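Local coordinates for protein beta-galactosidase (Geobacillus stearothermophilus, PDB 4OIF) that probably hydrolyses terminal non-reducing beta-D-galactose residues of beta-D-galactosides, working as a zinc-binding homotrimer of glycoside hydrolase family 42, at residues 478-482 and 513-518; 525-531 and 558-564; 591-595 and 606-610. All blocks are in the same frame, centred on the assembly; numbering follows the deposited sequence.

Interaction 1. Residues 478-482 and 513-518; sequences LVSEE and YLGGWH
Y513 reaches across with its phenol to the backbone of V479, giving its OH proton to V479 O at 2.6 Å. The carbonyl oxygen lies at the ring edge, near the ring plane, and the hydroxyl is tilted somewhat from the carbonyl plane. Beside this bond, V479 CG1 brushes the ring loosely, 4.4 Å from Y513 CE2. The second polar link joins H518 NE2 to E481 OE1; the modelled 2.5 Å is very short and its exact value doubtful, and the N-H...O angle is only 136°. Carboxylate and imidazole planes stand nearly perpendicular, at 84°. E481 bends at chi2 (-98°), and its OE1 meets the imidazole edge.

One shell out, the imidazole is held at both nitrogens, because H518 ND1 caps the backbone N of D520, just as S480 OG caps T483 N. V479, Y513 and H518 also share an apolar neighbour in I484. The loop's far bend meets the second subunit, where L514 packs on H379 of that chain. The arrangement is one of two N-caps at the surface of the trimerisation domain, S480 for helix 481-492 and H518 for helix 519-525, with the second cap also bonded to E481 in the first turn of the other helix.

Interaction 2. Residues 525-531 and 558-564; sequences FGMEPIE and VIKIHAA
E528 and K560 face each other as a hydrogen-bonded antiparallel pair, E528 N to K560 O and K560 N to E528 O both at 2.9 Å. Further along, I530 N gives to V558 O and V558 N to E531 O; the register slips by one residue here, a beta bulge at I530. At the other end G526 O takes two donors from opposite faces of its plane, H562 N at 2.8 Å and A564 N at 3.0 Å. G526 has positive phi, and a CB there would run into A564 N.

Among side-chain polar contacts, E528 OE2 accepts from H562 NE2 at 3.1 Å on the anti side, the donor tilted 27° from the carboxylate plane and OE2 itself in the imidazole plane, while E528 OE1 pairs with R382 of the second subunit. K560 runs extended alongside E528, but its NZ stays 4.2 Å from E528 OE2, too far for a salt bridge. A leucine in place of E528 would probably leave both H562 NE2 and that arginine without their acceptor.

One apolar cluster lies on the face of M527, P529, I559 and I561: M527, bent at chi2 (69°) and chi3, lays CE on I559 CG2 at 3.7 Å, with Y593 of strand 589-594 packed against both. Separately, at the bulge, I530 CG1 meets V558 CG1 at 3.8 Å. Together this is a two-stranded, bulged antiparallel ribbon whose E528 and E531 reach arginines of the second subunit, an element of the trimer interface.

Interaction 3. Residues 591-595 and 606-610; sequences AYYIG and FYQEL
F606 turns the edge of its ring, CZ foremost, toward the face of Y592, and this is where strand and helix pack hardest. The two rings form an offset edge-to-face (T-shaped) pair, planes 87° apart and centroids 5.4 Å apart, with F606 CZ only 3.4 Å from Y592 CD2. One helical turn later L610 continues the same surface: its CD2 lies beside the hydroxyl end of the phenol, 3.6 Å from Y592 OH, so Y592 is met by F606 near its CB end and by L610 near its far end. The helix keeps these two residues in step through the backbone bond from L610 N to F606 O. Y592 OH finds its polar partner in Q590.

Packing is easier around I594. Its CD1 sits over one face of the F606 ring, a CH-pi contact 4.2 Å from the centroid, displaced toward the rim. With CG of F606 anti to the backbone N (chi1 -178°), the ring extends toward the strand, and its turn about chi2 sets which neighbour meets its edge and which its face. Y607 barely joins in, with Y607 OH 4.5 Å from I594 CD1 and hydrogen-bonded to H445. Q608 and E609, partly exposed, contribute nothing across the gap and bind R452 and R546 respectively. The axes of strand 591-594 and helix 606-610 approach to 12.4 Å and run nearly antiparallel (173°). Helix 600-613 thus packs on strand 589-594 in the helix-on-sheet manner of an alpha/beta domain, here the trimerisation domain of the glutaminase I clan.

Overall arrangement
The three contacts follow one another along the trimerisation domain, each closing before the next opens, so none nests or crosses. Interaction 1 closes a loop holding helix 481-492 and strand 496-500. Helix 519-525 then leads into interaction 2, which closes the mostly beta excursion from 531 to 558. Interaction 3 spans the short link from strand 589-594 to helix 600-613. The joints are direct: W517 CE2 lies 3.3 Å from P529 CG, and F525 CE1 is 3.2 Å from Y592 O. Interactions 1 and 2 also touch the second subunit, whereas interaction 3 is buried within its own chain, where strand 589-594 of the mixed sheet meets helix 600-613.

Interaction 1. Residues 478-482 and 513-518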
loop_
_atom_site.group_PDB
_atom_site.type_symbol
_atom_site.label_atom_id
_atom_site.label_comp_id
_atom_site.label_asym_id
_atom_site.label_seq_id
_atom_site.Cartn_x
_atom_site.Cartn_y
_atom_site.Cartn_z
ATOM N N LEU A 478 -12.983 -11.846 -24.269
ATOM C CA LEU A 478 -13.957 -12.912 -24.125
ATOM C C LEU A 478 -15.129 -12.712 -25.085
ATOM O O LEU A 478 -15.713 -11.637 -25.128
ATOM C CB LEU A 478 -14.460 -12.966 -22.681
ATOM C CG LEU A 478 -15.545 -13.979 -22.316
ATOM C CD1 LEU A 478 -15.348 -14.436 -20.878
ATOM C CD2 LEU A 478 -16.951 -13.394 -22.522
ATOM N N VAL A 479 -15.484 -13.755 -25.832
ATOM C CA VAL A 479 -16.629 -13.696 -26.739
ATOM C C VAL A 479 -17.147 -15.110 -27.039
ATOM O O VAL A 479 -16.373 -16.031 -27.260
ATOM C CB VAL A 479 -16.262 -12.967 -28.061
ATOM C CG1 VAL A 479 -15.250 -13.780 -28.870
ATOM C CG2 VAL A 479 -17.513 -12.668 -28.873
ATOM N N SER A 480 -18.460 -15.284 -27.037
ATOM C CA SER A 480 -19.041 -16.600 -27.279
ATOM C C SER A 480 -19.115 -16.913 -28.764
ATOM O O SER A 480 -19.026 -16.014 -29.601
ATOM C CB SER A 480 -20.449 -16.695 -26.659
ATOM O OG SER A 480 -21.407 -15.913 -27.372
ATOM N N GLU A 481 -19.300 -18.190 -29.083
ATOM C CA GLU A 481 -19.546 -18.608 -30.455
ATOM C C GLU A 481 -20.745 -17.862 -31.027
ATOM O O GLU A 481 -20.736 -17.434 -32.184
ATOM C CB GLU A 481 -19.794 -20.114 -30.524
ATOM C CG GLU A 481 -18.615 -20.977 -30.134
ATOM C CD GLU A 481 -17.837 -21.472 -31.337
ATOM O OE1 GLU A 481 -17.821 -20.764 -32.361
ATOM O OE2 GLU A 481 -17.257 -22.576 -31.265
ATOM N N GLU A 482 -21.767 -17.703 -30.198
ATOM C CA GLU A 482 -23.013 -17.094 -30.613
ATOM C C GLU A 482 -22.844 -15.614 -30.975
ATOM O O GLU A 482 -23.339 -15.155 -32.024
ATOM C CB GLU A 482 -24.048 -17.273 -29.511
ATOM C CG GLU A 482 -25.287 -16.425 -29.663
ATOM C CD GLU A 482 -26.272 -16.674 -28.541
ATOM O OE1 GLU A 482 -26.693 -17.837 -28.379
ATOM O OE2 GLU A 482 -26.610 -15.718 -27.807
ATOM N N TYR A 513 -9.665 -20.385 -26.994
ATOM C CA TYR A 513 -9.990 -20.981 -28.298
ATOM C C TYR A 513 -8.747 -21.672 -28.822
ATOM O O TYR A 513 -7.644 -21.112 -28.784
ATOM C CB TYR A 513 -10.468 -19.933 -29.311
ATOM C CG TYR A 513 -11.884 -19.462 -29.104
ATOM C CD1 TYR A 513 -12.956 -20.240 -29.521
ATOM C CD2 TYR A 513 -12.155 -18.229 -28.501
ATOM C CE1 TYR A 513 -14.264 -19.821 -29.333
ATOM C CE2 TYR A 513 -13.469 -17.794 -28.315
ATOM C CZ TYR A 513 -14.514 -18.602 -28.736
ATOM O OH TYR A 513 -15.817 -18.206 -28.558
ATOM N N LEU A 514 -8.911 -22.892 -29.303
ATOM C CA LEU A 514 -7.756 -23.688 -29.664
ATOM C C LEU A 514 -7.557 -23.729 -31.166
ATOM O O LEU A 514 -8.507 -23.611 -31.936
ATOM C CB LEU A 514 -7.899 -25.109 -29.121
ATOM C CG LEU A 514 -7.923 -25.339 -27.607
ATOM C CD1 LEU A 514 -7.815 -26.838 -27.348
ATOM C CD2 LEU A 514 -6.812 -24.580 -26.891
ATOM N N GLY A 515 -6.311 -23.894 -31.582
ATOM C CA GLY A 515 -6.036 -24.243 -32.962
ATOM C C GLY A 515 -6.082 -23.041 -33.860
ATOM O O GLY A 515 -6.462 -23.123 -35.020
ATOM N N GLY A 516 -5.693 -21.905 -33.307
ATOM C CA GLY A 516 -5.692 -20.682 -34.069
ATOM C C GLY A 516 -7.004 -19.961 -33.911
ATOM O O GLY A 516 -7.937 -20.447 -33.286
ATOM N N TRP A 517 -7.070 -18.777 -34.487
ATOM C CA TRP A 517 -8.273 -17.973 -34.417
ATOM C C TRP A 517 -9.540 -18.577 -34.927
ATOM O O TRP A 517 -9.524 -19.359 -35.879
ATOM C CB TRP A 517 -8.033 -16.664 -35.131
ATOM C CG TRP A 517 -7.925 -15.794 -34.085
ATOM C CD1 TRP A 517 -7.242 -16.028 -32.933
ATOM C CD2 TRP A 517 -8.610 -14.571 -33.926
ATOM N NE1 TRP A 517 -7.425 -14.993 -32.080
ATOM C CE2 TRP A 517 -8.270 -14.085 -32.661
ATOM C CE3 TRP A 517 -9.444 -13.816 -34.746
ATOM C CZ2 TRP A 517 -8.710 -12.897 -32.208
ATOM C CZ3 TRP A 517 -9.897 -12.635 -34.283
ATOM C CH2 TRP A 517 -9.539 -12.183 -33.026
ATOM N N HIS A 518 -10.642 -18.200 -34.282
ATOM C CA HIS A 518 -11.928 -18.754 -34.657
ATOM C C HIS A 518 -12.130 -18.496 -36.134
ATOM O O HIS A 518 -11.922 -17.377 -36.614
ATOM C CB HIS A 518 -13.080 -18.163 -33.843
ATOM C CG HIS A 518 -14.406 -18.802 -34.130
ATOM N ND1 HIS A 518 -15.031 -18.710 -35.355
ATOM C CD2 HIS A 518 -15.226 -19.547 -33.349
ATOM C CE1 HIS A 518 -16.178 -19.363 -35.316
ATOM N NE2 HIS A 518 -16.321 -19.882 -34.110
#

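Interaction 2. Residues 525-531 and 558-564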
loop_
_atom_site.group_PDB
_atom_site.type_symbol
_atom_site.label_atom_id
_atom_site.label_comp_id
_atom_site.label_asym_id
_atom_site.label_seq_id
_atom_site.Cartn_x
_atom_site.Cartn_y
_atom_site.Cartn_z
ATOM N N PHE A 525 -12.204 -10.946 -41.065
ATOM C CA PHE A 525 -11.150 -9.941 -41.086
ATOM C C PHE A 525 -10.074 -10.236 -42.131
ATOM O O PHE A 525 -9.221 -9.396 -42.399
ATOM C CB PHE A 525 -10.515 -9.825 -39.694
ATOM C CG PHE A 525 -11.423 -9.212 -38.666
ATOM C CD1 PHE A 525 -11.459 -7.828 -38.488
ATOM C CD2 PHE A 525 -12.255 -10.011 -37.890
ATOM C CE1 PHE A 525 -12.307 -7.249 -37.549
ATOM C CE2 PHE A 525 -13.099 -9.442 -36.941
ATOM C CZ PHE A 525 -13.130 -8.054 -36.773
ATOM N N GLY A 526 -10.107 -11.432 -42.712
ATOM C CA GLY A 526 -9.121 -11.801 -43.714
ATOM C C GLY A 526 -7.699 -11.798 -43.179
ATOM O O GLY A 526 -6.747 -11.575 -43.913
ATOM N N MET A 527 -7.568 -12.046 -41.885
ATOM C CA MET A 527 -6.274 -12.132 -41.228
ATOM C C MET A 527 -6.449 -12.886 -39.908
ATOM O O MET A 527 -7.560 -13.320 -39.583
ATOM C CB MET A 527 -5.667 -10.733 -40.998
ATOM C CG MET A 527 -6.625 -9.680 -40.464
ATOM S SD MET A 527 -7.172 -9.932 -38.755
ATOM C CE MET A 527 -5.667 -9.725 -37.810
ATOM N N GLU A 528 -5.362 -13.061 -39.160
ATOM C CA GLU A 528 -5.480 -13.525 -37.776
ATOM C C GLU A 528 -4.318 -13.038 -36.929
ATOM O O GLU A 528 -3.214 -12.812 -37.436
ATOM C CB GLU A 528 -5.573 -15.047 -37.710
ATOM C CG GLU A 528 -4.450 -15.788 -38.400
ATOM C CD GLU A 528 -4.660 -17.297 -38.372
ATOM O OE1 GLU A 528 -5.000 -17.842 -37.295
ATOM O OE2 GLU A 528 -4.496 -17.934 -39.432
ATOM N N PRO A 529 -4.565 -12.844 -35.632
ATOM C CA PRO A 529 -3.454 -12.474 -34.749
ATOM C C PRO A 529 -2.672 -13.723 -34.365
ATOM O O PRO A 529 -3.293 -14.759 -34.120
ATOM C CB PRO A 529 -4.162 -11.857 -33.539
ATOM C CG PRO A 529 -5.496 -12.551 -33.496
ATOM C CD PRO A 529 -5.854 -12.913 -34.916
ATOM N N ILE A 530 -1.348 -13.669 -34.316
ATOM C CA ILE A 530 -0.648 -14.845 -33.820
ATOM C C ILE A 530 0.154 -14.566 -32.560
ATOM O O ILE A 530 0.558 -15.500 -31.883
ATOM C CB ILE A 530 0.275 -15.456 -34.890
ATOM C CG1 ILE A 530 1.407 -14.505 -35.254
ATOM C CG2 ILE A 530 -0.526 -15.808 -36.134
ATOM C CD1 ILE A 530 2.300 -15.053 -36.358
ATOM N N GLU A 531 0.374 -13.293 -32.238
ATOM C CA GLU A 531 1.142 -12.944 -31.044
ATOM C C GLU A 531 0.797 -11.582 -30.484
ATOM O O GLU A 531 0.739 -10.589 -31.209
ATOM C CB GLU A 531 2.649 -12.986 -31.309
ATOM C CG GLU A 531 3.461 -12.770 -30.024
ATOM C CD GLU A 531 4.959 -12.886 -30.203
ATOM O OE1 GLU A 531 5.432 -13.119 -31.332
ATOM O OE2 GLU A 531 5.676 -12.737 -29.194
ATOM N N VAL A 558 1.225 -9.249 -33.582
ATOM C CA VAL A 558 1.795 -9.787 -34.812
ATOM C C VAL A 558 0.651 -10.405 -35.617
ATOM O O VAL A 558 -0.171 -11.143 -35.074
ATOM C CB VAL A 558 2.908 -10.826 -34.539
ATOM C CG1 VAL A 558 3.436 -11.400 -35.851
ATOM C CG2 VAL A 558 4.062 -10.193 -33.758
ATOM N N ILE A 559 0.587 -10.098 -36.908
ATOM C CA ILE A 559 -0.562 -10.476 -37.732
ATOM C C ILE A 559 -0.216 -11.296 -38.983
ATOM O O ILE A 559 0.701 -10.967 -39.735
ATOM C CB ILE A 559 -1.326 -9.216 -38.171
ATOM C CG1 ILE A 559 -2.030 -8.586 -36.966
ATOM C CG2 ILE A 559 -2.314 -9.530 -39.289
ATOM C CD1 ILE A 559 -2.376 -7.120 -37.179
ATOM N N LYS A 560 -0.970 -12.365 -39.192
ATOM C CA LYS A 560 -0.889 -13.169 -40.406
ATOM C C LYS A 560 -1.988 -12.770 -41.406
ATOM O O LYS A 560 -3.178 -12.884 -41.103
ATOM C CB LYS A 560 -1.007 -14.651 -40.043
ATOM C CG LYS A 560 -0.915 -15.626 -41.208
ATOM C CD LYS A 560 -1.249 -17.031 -40.716
ATOM C CE LYS A 560 -0.736 -18.124 -41.635
ATOM N NZ LYS A 560 -0.892 -19.453 -40.973
ATOM N N ILE A 561 -1.591 -12.314 -42.592
ATOM C CA ILE A 561 -2.544 -11.839 -43.605
ATOM C C ILE A 561 -3.104 -12.943 -44.492
ATOM O O ILE A 561 -2.379 -13.827 -44.936
ATOM C CB ILE A 561 -1.899 -10.782 -44.534
ATOM C CG1 ILE A 561 -1.495 -9.549 -43.735
ATOM C CG2 ILE A 561 -2.844 -10.398 -45.667
ATOM C CD1 ILE A 561 -2.617 -8.956 -42.954
ATOM N N HIS A 562 -4.403 -12.874 -44.754
ATOM C CA HIS A 562 -5.041 -13.740 -45.735
ATOM C C HIS A 562 -5.598 -12.913 -46.892
ATOM O O HIS A 562 -4.847 -12.465 -47.752
ATOM C CB HIS A 562 -6.139 -14.566 -45.069
ATOM C CG HIS A 562 -5.624 -15.478 -44.001
ATOM N ND1 HIS A 562 -4.694 -16.464 -44.255
ATOM C CD2 HIS A 562 -5.890 -15.544 -42.675
ATOM C CE1 HIS A 562 -4.416 -17.103 -43.134
ATOM N NE2 HIS A 562 -5.130 -16.567 -42.160
ATOM N N ALA A 563 -6.910 -12.690 -46.900
ATOM C CA ALA A 563 -7.543 -11.876 -47.932
ATOM C C ALA A 563 -7.413 -10.364 -47.685
ATOM O O ALA A 563 -7.616 -9.556 -48.596
ATOM C CB ALA A 563 -9.005 -12.254 -48.054
ATOM N N ALA A 564 -7.062 -9.986 -46.460
ATOM C CA ALA A 564 -7.142 -8.588 -46.042
ATOM C C ALA A 564 -6.109 -7.685 -46.707
ATOM O O ALA A 564 -5.055 -8.124 -47.142
ATOM C CB ALA A 564 -7.010 -8.488 -44.531
#

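Interaction 3. Residues 591-595 and 606-610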
loop_
_atom_site.group_PDB
_atom_site.type_symbol
_atom_site.label_atom_id
_atom_site.label_comp_id
_atom_site.label_asym_id
_atom_site.label_seq_id
_atom_site.Cartn_x
_atom_site.Cartn_y
_atom_site.Cartn_z
ATOM N N ALA A 591 -14.564 -5.394 -42.443
ATOM C CA ALA A 591 -14.004 -5.640 -41.127
ATOM C C ALA A 591 -12.574 -5.120 -41.055
ATOM O O ALA A 591 -11.711 -5.503 -41.844
ATOM C CB ALA A 591 -14.067 -7.131 -40.787
ATOM N N TYR A 592 -12.348 -4.221 -40.106
ATOM C CA TYR A 592 -11.042 -3.639 -39.841
ATOM C C TYR A 592 -10.426 -4.182 -38.541
ATOM O O TYR A 592 -11.115 -4.323 -37.526
ATOM C CB TYR A 592 -11.150 -2.120 -39.724
ATOM C CG TYR A 592 -11.597 -1.406 -40.967
ATOM C CD1 TYR A 592 -12.924 -1.445 -41.372
ATOM C CD2 TYR A 592 -10.702 -0.655 -41.718
ATOM C CE1 TYR A 592 -13.342 -0.783 -42.504
ATOM C CE2 TYR A 592 -11.114 0.022 -42.844
ATOM C CZ TYR A 592 -12.435 -0.048 -43.232
ATOM O OH TYR A 592 -12.857 0.615 -44.355
ATOM N N TYR A 593 -9.124 -4.445 -38.566
ATOM C CA TYR A 593 -8.413 -4.851 -37.364
ATOM C C TYR A 593 -7.303 -3.863 -37.064
ATOM O O TYR A 593 -6.470 -3.572 -37.931
ATOM C CB TYR A 593 -7.844 -6.261 -37.526
ATOM C CG TYR A 593 -7.307 -6.873 -36.249
ATOM C CD1 TYR A 593 -5.944 -6.828 -35.952
ATOM C CD2 TYR A 593 -8.159 -7.517 -35.346
ATOM C CE1 TYR A 593 -5.442 -7.407 -34.779
ATOM C CE2 TYR A 593 -7.668 -8.092 -34.164
ATOM C CZ TYR A 593 -6.309 -8.034 -33.889
ATOM O OH TYR A 593 -5.815 -8.599 -32.732
ATOM N N ILE A 594 -7.297 -3.341 -35.841
ATOM C CA ILE A 594 -6.236 -2.437 -35.415
ATOM C C ILE A 594 -5.306 -3.154 -34.444
ATOM O O ILE A 594 -5.696 -3.440 -33.308
ATOM C CB ILE A 594 -6.792 -1.170 -34.744
ATOM C CG1 ILE A 594 -7.653 -0.368 -35.727
ATOM C CG2 ILE A 594 -5.644 -0.335 -34.245
ATOM C CD1 ILE A 594 -8.542 0.660 -35.081
ATOM N N GLY A 595 -4.081 -3.444 -34.882
ATOM C CA GLY A 595 -3.210 -4.353 -34.143
ATOM C C GLY A 595 -2.503 -3.809 -32.909
ATOM O O GLY A 595 -2.070 -4.571 -32.038
ATOM N N PHE A 606 -8.182 7.493 -38.830
ATOM C CA PHE A 606 -8.798 6.217 -39.173
ATOM C C PHE A 606 -10.322 6.343 -39.233
ATOM O O PHE A 606 -11.001 6.005 -40.241
ATOM C CB PHE A 606 -8.375 5.153 -38.138
ATOM C CG PHE A 606 -8.906 3.780 -38.423
ATOM C CD1 PHE A 606 -8.213 2.912 -39.252
ATOM C CD2 PHE A 606 -10.109 3.360 -37.878
ATOM C CE1 PHE A 606 -8.719 1.639 -39.532
ATOM C CE2 PHE A 606 -10.612 2.102 -38.160
ATOM C CZ PHE A 606 -9.911 1.242 -38.992
ATOM N N TYR A 607 -10.860 6.853 -38.134
ATOM C CA TYR A 607 -12.298 6.973 -38.021
ATOM C C TYR A 607 -12.826 8.120 -38.870
ATOM O O TYR A 607 -13.995 8.124 -39.227
ATOM C CB TYR A 607 -12.712 7.134 -36.559
ATOM C CG TYR A 607 -12.670 5.822 -35.807
ATOM C CD1 TYR A 607 -13.430 4.737 -36.228
ATOM C CD2 TYR A 607 -11.868 5.664 -34.689
ATOM C CE1 TYR A 607 -13.394 3.532 -35.555
ATOM C CE2 TYR A 607 -11.823 4.459 -34.009
ATOM C CZ TYR A 607 -12.591 3.404 -34.442
ATOM O OH TYR A 607 -12.550 2.216 -33.764
ATOM N N GLN A 608 -11.969 9.074 -39.217
ATOM C CA GLN A 608 -12.389 10.141 -40.108
ATOM C C GLN A 608 -12.698 9.525 -41.442
ATOM O O GLN A 608 -13.744 9.812 -42.059
ATOM C CB GLN A 608 -11.316 11.213 -40.271
ATOM C CG GLN A 608 -11.826 12.448 -40.989
ATOM C CD GLN A 608 -12.959 13.126 -40.225
ATOM O OE1 GLN A 608 -12.981 13.125 -38.989
ATOM N NE2 GLN A 608 -13.913 13.698 -40.958
ATOM N N GLU A 609 -11.779 8.664 -41.879
ATOM C CA GLU A 609 -12.000 7.930 -43.119
ATOM C C GLU A 609 -13.262 7.101 -43.050
ATOM O O GLU A 609 -14.026 7.058 -44.017
ATOM C CB GLU A 609 -10.817 7.035 -43.453
ATOM C CG GLU A 609 -9.632 7.801 -43.975
ATOM C CD GLU A 609 -9.082 7.188 -45.232
ATOM O OE1 GLU A 609 -9.656 6.172 -45.682
ATOM O OE2 GLU A 609 -8.076 7.712 -45.758
ATOM N N LEU A 610 -13.497 6.443 -41.919
ATOM C CA LEU A 610 -14.756 5.689 -41.831
ATOM C C LEU A 610 -16.007 6.596 -41.863
ATOM O O LEU A 610 -17.059 6.187 -42.351
ATOM C CB LEU A 610 -14.775 4.811 -40.579
ATOM C CG LEU A 610 -14.000 3.505 -40.772
ATOM C CD1 LEU A 610 -13.986 2.657 -39.498
ATOM C CD2 LEU A 610 -14.572 2.705 -41.946
#